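PDB 1PFF: methionine gamma-lyase from Trichomonas vaginalis, which belongs to the Cys/Met metabolism family of PLP-dependent enzymes, with a large domain built round a mainly parallel seven-stranded sheet and a smaller C-terminal domain. Local coordinates for residues D69-G74 against T96-D101; E205-V210 against V223-L228; G24-S29 against I138-A143. One frame throughout, in Å; residues are numbered along the deposited sequence.

In the fold
Contacts 1 and 3 belong to the large domain with its seven-stranded sheet, contact 2 to the smaller domain with its five-stranded one. Along the chain contact 3 spans the widest separation, bringing helix 22-33 onto strand 138-142, and contact 1 falls in the sequence between its two segments; contact 2 follows later. The centres of contacts 1 and 3 lie about 20 Å apart, the former in loops beyond strands 64-68 and 84-90. The centre of contact 2 is about 26 Å from that of contact 3, across the chain's centre, yet about 18 Å from that of contact 1, where Leu97 packs on Pro226. The 96-101 and 223-228 segments therefore meet where the two domains adjoin.

Contact 1 (D69-G74 against T96-D101); sequences DMAVPG and TLKVID
Asp69 OD1 is held between Lys98 NZ and the backbone N of Ala71, which approach it from opposite faces of the carboxylate plane. Lys98 NZ makes a salt bridge of 2.8 Å to Asp69 OD1, coming from 58° out of that plane. On the other face, Ala71 N donates to Asp69 OD1 over 3.0 Å, closing an Asx turn inside the type I beta turn Asp69-Val72. Asp69 thus both shapes its own turn and ties it to the second loop. Lys98 CG and CD run along Ala71 CB, with 3.8 Å between Lys98 CD and Ala71 CB, and the bend at chi3 (88°) then turns CE and NZ toward the carboxylate. Lys98 NZ also makes salt bridges to Asp43, its strongest partner, and Asp44, so several acidic groups probably favour its charged form. Beside this polar cluster, Met70 CB packs on Ile100 CD1 at 4.1 Å. A water links the backbones, donating to Met70 O (3.2 Å) and accepting from Asp101 N (2.9 Å). The two loops follow strands 64-68 and 84-90; Met70 and Ile100 lean on Phe89 of strand 84-90, and Asp101 caps the start of helix 102-109.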
# COMPACT_ATOMS: atom_id res chain seq x y z
N ASP A 69 -16.19 -5.95 40.42
CA ASP A 69 -16.73 -7.08 39.67
C ASP A 69 -18.13 -6.73 39.18
O ASP A 69 -19.10 -6.75 39.95
CB ASP A 69 -16.74 -8.34 40.54
CG ASP A 69 -17.24 -9.57 39.80
OD1 ASP A 69 -17.72 -9.46 38.65
OD2 ASP A 69 -17.21 -10.70 40.33
N MET A 70 -18.24 -6.39 37.90
CA MET A 70 -19.52 -5.93 37.36
C MET A 70 -20.53 -7.04 37.04
O MET A 70 -21.64 -6.76 36.57
CB MET A 70 -19.29 -5.03 36.14
CG MET A 70 -18.71 -3.67 36.49
SD MET A 70 -18.67 -2.63 35.03
CE MET A 70 -17.91 -1.17 35.70
N ALA A 71 -20.16 -8.29 37.30
CA ALA A 71 -21.10 -9.41 37.19
C ALA A 71 -21.89 -9.60 38.49
O ALA A 71 -22.84 -10.37 38.54
CB ALA A 71 -20.37 -10.70 36.79
N VAL A 72 -21.50 -8.88 39.55
CA VAL A 72 -22.24 -8.92 40.81
C VAL A 72 -23.41 -7.94 40.71
O VAL A 72 -23.19 -6.75 40.48
CB VAL A 72 -21.33 -8.56 42.03
CG1 VAL A 72 -22.13 -8.59 43.35
CG2 VAL A 72 -20.14 -9.52 42.12
N PRO A 73 -24.65 -8.42 40.83
CA PRO A 73 -25.82 -7.55 40.70
C PRO A 73 -25.75 -6.36 41.67
O PRO A 73 -25.36 -6.54 42.82
CB PRO A 73 -26.99 -8.47 41.03
CG PRO A 73 -26.46 -9.86 40.68
CD PRO A 73 -25.03 -9.82 41.11
N GLY A 74 -26.07 -5.16 41.19
CA GLY A 74 -26.08 -3.96 42.02
C GLY A 74 -24.73 -3.30 42.24
O GLY A 74 -24.65 -2.21 42.81
N THR A 96 -11.25 -15.28 31.55
CA THR A 96 -12.11 -16.44 31.70
C THR A 96 -13.54 -16.23 31.19
O THR A 96 -14.45 -16.96 31.59
CB THR A 96 -12.13 -16.92 33.16
OG1 THR A 96 -12.36 -15.79 34.01
CG2 THR A 96 -10.75 -17.44 33.58
N LEU A 97 -13.70 -15.21 30.35
CA LEU A 97 -14.93 -14.98 29.57
C LEU A 97 -16.12 -14.67 30.47
O LEU A 97 -17.26 -15.07 30.18
CB LEU A 97 -15.23 -16.19 28.66
CG LEU A 97 -14.44 -16.54 27.38
CD1 LEU A 97 -14.40 -15.38 26.38
CD2 LEU A 97 -13.03 -17.03 27.69
N LYS A 98 -15.86 -13.98 31.57
CA LYS A 98 -16.93 -13.51 32.43
C LYS A 98 -17.93 -12.70 31.60
O LYS A 98 -17.53 -11.86 30.77
CB LYS A 98 -16.37 -12.66 33.56
CG LYS A 98 -17.42 -12.29 34.62
CD LYS A 98 -16.76 -11.47 35.73
CE LYS A 98 -16.78 -9.97 35.39
NZ LYS A 98 -15.99 -9.22 36.40
N VAL A 99 -19.21 -12.94 31.83
CA VAL A 99 -20.26 -12.25 31.08
C VAL A 99 -20.90 -11.15 31.93
O VAL A 99 -21.34 -11.40 33.05
CB VAL A 99 -21.35 -13.24 30.58
CG1 VAL A 99 -22.48 -12.49 29.90
CG2 VAL A 99 -20.74 -14.30 29.64
N ILE A 100 -20.95 -9.94 31.40
CA ILE A 100 -21.62 -8.83 32.09
C ILE A 100 -22.92 -8.48 31.36
O ILE A 100 -22.93 -8.30 30.13
CB ILE A 100 -20.68 -7.61 32.20
CG1 ILE A 100 -19.43 -7.98 33.02
CG2 ILE A 100 -21.41 -6.40 32.82
CD1 ILE A 100 -18.20 -7.07 32.77
N ASP A 101 -24.01 -8.39 32.13
CA ASP A 101 -25.30 -8.02 31.59
C ASP A 101 -25.30 -6.54 31.17
O ASP A 101 -25.35 -5.64 32.01
CB ASP A 101 -26.40 -8.30 32.63
CG ASP A 101 -27.79 -8.17 32.06
OD1 ASP A 101 -28.67 -8.92 32.52
OD2 ASP A 101 -28.11 -7.35 31.18
O HOH W 1 -23.91 -8.35 35.04

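Contact 2 (E205-V210 against V223-L228)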
# COMPACT_ATOMS: atom_id res chain seq x y z
N GLU A 205 -19.35 -20.72 15.49
CA GLU A 205 -19.90 -22.05 15.24
C GLU A 205 -18.91 -23.12 15.61
O GLU A 205 -19.26 -24.08 16.30
CB GLU A 205 -20.28 -22.22 13.77
CG GLU A 205 -21.76 -22.12 13.53
CD GLU A 205 -22.11 -21.73 12.10
OE1 GLU A 205 -21.29 -21.97 11.18
OE2 GLU A 205 -23.20 -21.17 11.91
N ASN A 206 -17.68 -22.98 15.12
CA ASN A 206 -16.59 -23.88 15.45
C ASN A 206 -16.38 -23.87 16.96
O ASN A 206 -16.20 -24.92 17.56
CB ASN A 206 -15.29 -23.45 14.76
CG ASN A 206 -15.27 -23.78 13.26
OD1 ASN A 206 -16.19 -24.41 12.73
ND2 ASN A 206 -14.20 -23.35 12.58
N ALA A 207 -16.41 -22.68 17.56
CA ALA A 207 -16.08 -22.57 18.98
C ALA A 207 -17.06 -23.32 19.89
O ALA A 207 -16.64 -23.97 20.84
CB ALA A 207 -15.94 -21.09 19.40
N GLN A 208 -18.37 -23.24 19.59
CA GLN A 208 -19.36 -24.03 20.35
C GLN A 208 -18.97 -25.51 20.33
O GLN A 208 -18.97 -26.18 21.37
CB GLN A 208 -20.79 -23.83 19.78
CG GLN A 208 -21.90 -24.52 20.61
CD GLN A 208 -22.05 -23.91 22.02
OE1 GLN A 208 -22.04 -22.70 22.17
NE2 GLN A 208 -22.21 -24.77 23.03
N LYS A 209 -18.60 -26.00 19.15
CA LYS A 209 -18.22 -27.41 18.98
C LYS A 209 -16.94 -27.76 19.73
O LYS A 209 -16.89 -28.79 20.40
CB LYS A 209 -18.09 -27.76 17.50
CG LYS A 209 -19.40 -27.65 16.71
CD LYS A 209 -20.30 -28.84 16.96
CE LYS A 209 -20.98 -29.30 15.68
NZ LYS A 209 -20.75 -30.76 15.45
N VAL A 210 -15.92 -26.90 19.60
CA VAL A 210 -14.66 -27.07 20.32
C VAL A 210 -14.89 -27.05 21.84
O VAL A 210 -14.39 -27.90 22.57
CB VAL A 210 -13.61 -26.02 19.87
CG1 VAL A 210 -12.35 -26.08 20.73
CG2 VAL A 210 -13.25 -26.20 18.39
N VAL A 223 -13.94 -25.61 31.67
CA VAL A 223 -13.96 -24.85 30.42
C VAL A 223 -14.73 -23.54 30.59
O VAL A 223 -15.83 -23.50 31.16
CB VAL A 223 -14.57 -25.65 29.23
CG1 VAL A 223 -14.58 -24.82 27.94
CG2 VAL A 223 -13.81 -26.95 29.03
N TYR A 224 -14.14 -22.45 30.11
CA TYR A 224 -14.77 -21.14 30.17
C TYR A 224 -15.22 -20.75 28.77
O TYR A 224 -14.41 -20.42 27.91
CB TYR A 224 -13.81 -20.12 30.77
CG TYR A 224 -13.20 -20.59 32.08
CD1 TYR A 224 -11.95 -21.20 32.11
CD2 TYR A 224 -13.89 -20.43 33.28
CE1 TYR A 224 -11.39 -21.65 33.32
CE2 TYR A 224 -13.35 -20.87 34.48
CZ TYR A 224 -12.11 -21.47 34.49
OH TYR A 224 -11.58 -21.90 35.69
N TYR A 225 -16.53 -20.86 28.53
CA TYR A 225 -17.12 -20.50 27.23
C TYR A 225 -18.59 -20.13 27.43
O TYR A 225 -19.36 -20.92 27.98
CB TYR A 225 -16.97 -21.63 26.20
CG TYR A 225 -17.49 -21.23 24.83
CD1 TYR A 225 -16.85 -20.24 24.08
CD2 TYR A 225 -18.65 -21.81 24.31
CE1 TYR A 225 -17.33 -19.84 22.82
CE2 TYR A 225 -19.15 -21.42 23.04
CZ TYR A 225 -18.49 -20.43 22.32
OH TYR A 225 -18.96 -20.05 21.08
N PRO A 226 -18.97 -18.91 27.02
CA PRO A 226 -20.34 -18.42 27.24
C PRO A 226 -21.47 -19.33 26.71
O PRO A 226 -22.55 -19.32 27.28
CB PRO A 226 -20.35 -17.07 26.52
CG PRO A 226 -18.92 -16.62 26.62
CD PRO A 226 -18.11 -17.88 26.40
N GLY A 227 -21.19 -20.11 25.67
CA GLY A 227 -22.17 -21.02 25.10
C GLY A 227 -22.45 -22.30 25.88
O GLY A 227 -23.40 -23.02 25.57
N LEU A 228 -21.64 -22.59 26.88
CA LEU A 228 -21.87 -23.77 27.73
C LEU A 228 -22.89 -23.43 28.83
O LEU A 228 -22.75 -22.41 29.50
CB LEU A 228 -20.58 -24.28 28.37
CG LEU A 228 -19.48 -24.80 27.43
CD1 LEU A 228 -18.25 -25.15 28.24
CD2 LEU A 228 -19.95 -26.00 26.58
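Gln208 reaches from the helix to the turn at Gly227, passing the edge of the Tyr225 ring on the way. Gln208 CB starts near that ring, 4.4 Å from Tyr225 CE2. CG stands anti to the backbone N (chi1 -174°), and a bend at chi2 (65°) then swings the amide over toward the turn. CD lies in the plane of the Tyr225 ring at its edge. From there the amide divides its contacts: Gln208 OE1 comes to 3.3 Å from Tyr225 CE2 and to 3.4 Å from Gly227 CA, a close approach made where Gly227 carries no side chain. Gln208 NE2 donates a weak hydrogen bond of 3.3 Å to Gly227 O, while its stronger partner is Glu212 one helical turn further on. The side chains cross at about a right angle, with amide and ring planes 59° apart, so there is no stack. Next to Gln208 on the helix, Ala207 CB sits 3.6 Å from Tyr225 OH, and Ala207 O lies over one ring face toward its rim. Tyr225 OH is hydrogen-bonded to Gly245 O, which helps orient the phenol. Tyr225 to Leu228 form a type I beta turn just after the edge strand 223-224 of the five-stranded sheet. Packing of this turn and of the sheet against the long helix 183-216 builds part of the smaller alpha/beta domain seen in fold-type I PLP-dependent enzymes.

Contact 3 (G24-S29 against I138-A143); sequences GAIAAS and IVVHSA
The Ala25 carbonyl meets Val140 across the contact, Ala25 O lying 3.8 Å from Val140 CG1, and Ser29 N and Ser29 OG reach that oxygen from opposite faces of its plane. The hydroxyl bond, 3.0 Å from Ser29 OG to Ala25 O, is tilted 24° from that plane. Across the contact, the carbonyl of His141 is approached by Ala25 CB, 4.0 Å from His141 O. The imidazole of His141 itself leaves on the other side of the strand, where His141 NE2 is hydrogen-bonded to Glu11.

Ser29 places its hydroxyl beside its own backbone N (chi1 -64°), turned back along the helix toward Ala25. This satisfies the buried hydroxyl within the helix, and Ser29 OG meets the strand by van der Waals contact, with no hydrogen bond across, at 3.7 Å from Val140 CG1 and 3.8 Å from Ile138 CG2. Val140 splits its two methyls between partners: CG1 takes the Ser29 side, while Val140 CG2 meets Ile26 CG1 at 3.9 Å, the two side chains crossing at about a right angle. On the side toward His141, Ala25 CB packs against Val140 CB, consistent with the close approach of the axes.

The helix and strand segments run nearly antiparallel, at 152°, with axes 7.8 Å apart. Strand 138-142 lies in the large sheet between 116-120 and the antiparallel 156-160; Val158 of the latter extends the floor under Ala25 and Ser29, Tyr88 of strand 84-90 touches Ile26 and Val140, and beyond the helix Ala27 packs on Ile176 of a second subunit.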
# COMPACT_ATOMS: atom_id res chain seq x y z
N GLY A 24 -5.91 3.16 21.38
CA GLY A 24 -6.22 4.50 20.89
C GLY A 24 -7.71 4.81 20.95
O GLY A 24 -8.09 5.93 21.30
N ALA A 25 -8.55 3.82 20.64
CA ALA A 25 -10.02 3.97 20.72
C ALA A 25 -10.47 4.17 22.16
O ALA A 25 -11.26 5.09 22.45
CB ALA A 25 -10.72 2.75 20.11
N ILE A 26 -9.97 3.33 23.06
CA ILE A 26 -10.28 3.45 24.51
C ILE A 26 -9.79 4.79 25.03
O ILE A 26 -10.52 5.52 25.70
CB ILE A 26 -9.64 2.29 25.33
CG1 ILE A 26 -10.25 0.93 24.92
CG2 ILE A 26 -9.81 2.55 26.83
CD1 ILE A 26 -9.43 -0.29 25.34
N ALA A 27 -8.53 5.10 24.74
CA ALA A 27 -7.90 6.33 25.24
C ALA A 27 -8.61 7.59 24.75
O ALA A 27 -8.89 8.49 25.56
CB ALA A 27 -6.42 6.38 24.85
N ALA A 28 -8.92 7.66 23.45
CA ALA A 28 -9.57 8.84 22.88
C ALA A 28 -10.99 9.01 23.40
O ALA A 28 -11.53 10.11 23.39
CB ALA A 28 -9.59 8.80 21.35
N SER A 29 -11.59 7.92 23.87
CA SER A 29 -12.90 8.01 24.51
C SER A 29 -12.74 8.51 25.95
O SER A 29 -13.31 9.54 26.32
CB SER A 29 -13.62 6.66 24.45
OG SER A 29 -13.90 6.28 23.11
N ILE A 138 -21.06 4.55 24.32
CA ILE A 138 -19.92 4.43 23.42
C ILE A 138 -19.48 2.98 23.34
O ILE A 138 -19.35 2.30 24.37
CB ILE A 138 -18.72 5.30 23.95
CG1 ILE A 138 -19.12 6.77 24.10
CG2 ILE A 138 -17.50 5.14 23.02
CD1 ILE A 138 -17.99 7.67 24.64
N VAL A 139 -19.23 2.50 22.12
CA VAL A 139 -18.66 1.18 21.89
C VAL A 139 -17.27 1.35 21.27
O VAL A 139 -17.10 2.16 20.35
CB VAL A 139 -19.55 0.33 20.97
CG1 VAL A 139 -18.83 -0.94 20.51
CG2 VAL A 139 -20.84 -0.05 21.67
N VAL A 140 -16.30 0.61 21.79
CA VAL A 140 -14.94 0.59 21.25
C VAL A 140 -14.55 -0.81 20.74
O VAL A 140 -15.03 -1.83 21.24
CB VAL A 140 -13.88 1.12 22.26
CG1 VAL A 140 -14.16 2.62 22.62
CG2 VAL A 140 -13.80 0.24 23.52
N HIS A 141 -13.66 -0.83 19.75
CA HIS A 141 -13.14 -2.06 19.17
C HIS A 141 -11.64 -1.95 18.94
O HIS A 141 -11.13 -0.89 18.60
CB HIS A 141 -13.75 -2.28 17.78
CG HIS A 141 -15.20 -2.66 17.81
ND1 HIS A 141 -15.63 -3.97 17.93
CD2 HIS A 141 -16.32 -1.91 17.65
CE1 HIS A 141 -16.95 -4.00 17.90
NE2 HIS A 141 -17.39 -2.76 17.72
N SER A 142 -10.95 -3.07 19.12
CA SER A 142 -9.69 -3.29 18.42
C SER A 142 -10.08 -4.00 17.13
O SER A 142 -10.59 -5.12 17.16
CB SER A 142 -8.75 -4.17 19.23
OG SER A 142 -7.66 -4.57 18.42
N ALA A 143 -9.84 -3.32 16.01
CA ALA A 143 -10.18 -3.83 14.68
C ALA A 143 -9.34 -5.04 14.30
O ALA A 143 -9.70 -5.79 13.39
CB ALA A 143 -10.03 -2.74 13.65